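Side-chain contact in hypothetical protein (Pseudomonas aeruginosa, PDB 2H9F), which belongs to the PrpF family and probably isomerises methylaconitate: residues K77-Q80 and V85-L88. Numbering follows the deposited sequence.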
loop_
_atom_site.group_PDB
_atom_site.type_symbol
_atom_site.label_atom_id
_atom_site.label_comp_id
_atom_site.label_asym_id
_atom_site.label_seq_id
_atom_site.Cartn_x
_atom_site.Cartn_y
_atom_site.Cartn_z
ATOM N N LYS A 77 -20.929 -21.134 -5.694
ATOM C CA LYS A 77 -21.281 -22.503 -5.404
ATOM C C LYS A 77 -20.684 -23.389 -6.477
ATOM O O LYS A 77 -20.804 -23.116 -7.669
ATOM C CB LYS A 77 -22.805 -22.670 -5.336
ATOM C CG LYS A 77 -23.420 -21.999 -4.072
ATOM C CD LYS A 77 -24.870 -22.470 -3.726
ATOM C CE LYS A 77 -24.883 -23.869 -3.048
ATOM N NZ LYS A 77 -24.544 -23.851 -1.587
ATOM N N SER A 78 -20.019 -24.450 -6.054
ATOM C CA SER A 78 -19.333 -25.304 -6.981
ATOM C C SER A 78 -20.262 -26.174 -7.799
ATOM O O SER A 78 -21.230 -26.731 -7.287
ATOM C CB SER A 78 -18.414 -26.216 -6.220
ATOM O OG SER A 78 -17.604 -26.915 -7.114
ATOM N N SER A 79 -19.901 -26.332 -9.063
ATOM C CA SER A 79 -20.526 -27.312 -9.961
ATOM C C SER A 79 -19.809 -28.656 -9.850
ATOM O O SER A 79 -20.308 -29.690 -10.293
ATOM C CB SER A 79 -20.363 -26.791 -11.395
ATOM O OG SER A 79 -19.116 -26.060 -11.468
ATOM N N GLN A 80 -18.633 -28.622 -9.237
ATOM C CA GLN A 80 -17.745 -29.749 -9.183
ATOM C C GLN A 80 -18.192 -30.718 -8.050
ATOM O O GLN A 80 -18.344 -30.328 -6.906
ATOM C CB GLN A 80 -16.330 -29.184 -9.018
ATOM C CG GLN A 80 -15.204 -30.159 -9.148
ATOM C CD GLN A 80 -15.073 -30.771 -10.535
ATOM O OE1 GLN A 80 -15.342 -30.114 -11.563
ATOM N NE2 GLN A 80 -14.643 -32.047 -10.566
ATOM N N VAL A 85 -17.393 -24.746 -2.972
ATOM C CA VAL A 85 -17.230 -23.505 -3.716
ATOM C C VAL A 85 -16.202 -23.632 -4.811
ATOM O O VAL A 85 -15.236 -24.371 -4.674
ATOM C CB VAL A 85 -16.826 -22.350 -2.786
ATOM C CG1 VAL A 85 -18.017 -22.021 -1.800
ATOM C CG2 VAL A 85 -15.496 -22.664 -2.048
ATOM N N ASP A 86 -16.422 -22.919 -5.912
ATOM C CA ASP A 86 -15.372 -22.666 -6.882
ATOM C C ASP A 86 -14.685 -21.353 -6.539
ATOM O O ASP A 86 -15.339 -20.355 -6.253
ATOM C CB ASP A 86 -15.925 -22.587 -8.297
ATOM C CG ASP A 86 -16.448 -23.894 -8.792
ATOM O OD1 ASP A 86 -16.143 -24.932 -8.168
ATOM O OD2 ASP A 86 -17.176 -23.906 -9.817
ATOM N N TYR A 87 -13.360 -21.363 -6.614
ATOM C CA TYR A 87 -12.509 -20.281 -6.178
ATOM C C TYR A 87 -11.636 -19.868 -7.328
ATOM O O TYR A 87 -10.860 -20.647 -7.855
ATOM C CB TYR A 87 -11.698 -20.756 -4.976
ATOM C CG TYR A 87 -10.424 -20.021 -4.662
ATOM C CD1 TYR A 87 -10.383 -18.654 -4.645
ATOM C CD2 TYR A 87 -9.263 -20.711 -4.346
ATOM C CE1 TYR A 87 -9.213 -17.992 -4.327
ATOM C CE2 TYR A 87 -8.075 -20.055 -4.049
ATOM C CZ TYR A 87 -8.055 -18.696 -4.048
ATOM O OH TYR A 87 -6.898 -18.003 -3.734
ATOM N N LEU A 88 -11.814 -18.625 -7.746
ATOM C CA LEU A 88 -11.090 -18.044 -8.862
ATOM C C LEU A 88 -10.328 -16.828 -8.364
ATOM O O LEU A 88 -10.903 -15.983 -7.694
ATOM C CB LEU A 88 -12.093 -17.622 -9.932
ATOM C CG LEU A 88 -11.714 -17.695 -11.406
ATOM C CD1 LEU A 88 -11.196 -19.054 -11.815
ATOM C CD2 LEU A 88 -12.947 -17.283 -12.238
HETATM O O HOH W 1 -19.250 -21.889 -10.238
#
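An ST turn opens the loop that joins two antiparallel strands, 71-77 and 85-92, at the surface of this PrpF-family protein, and Asp86 on the second strand ties that turn down through Ser78 and Ser79. The strands still pair where the loop leaves: Lys77 and Val85 form a non-hydrogen-bonded pair with their CA atoms 4.5 Å apart. Their side chains diverge, Val85 packing on Ala116 of helix 106-118 and Lys77 sending NZ to the carbonyl oxygen of Leu121.

From one residue further along the strand, the carboxylate of Asp86 reaches the start of the loop. Ser78 OG donates to Asp86 OD1 at 2.7 Å, a short bond approaching Asp86 OD1 from above the carboxylate plane, tilted 36° out of it. The same hydroxyl oxygen accepts from the backbone of its own turn, Gln80 N lying 2.9 Å from Ser78 OG with an N-H...O angle of 146°. Ser78 OG is thus held by two bonds, and its chi1 of -172° swings it away from its own backbone N, beside the carbonyl carbon, where it can serve both partners. Its CB meanwhile rests against the strand backbone, 3.7 Å from Val85 C.

The other carboxylate oxygen, Asp86 OD2, meets Ser79 and a water. Ser79 OG gives Asp86 OD2 a weak bond of 3.3 Å, a lesser hold than that of Ser78 on OD1; together the two may limit rotation of the carboxylate. Asp86 also touches Trp138 of the adjoining strand 131-139. Two donated hydrogen bonds from a single water complete the bridge: that water spans the segments, lying 2.9 Å from Asp86 OD2 and 3.2 Å from Lys77 O.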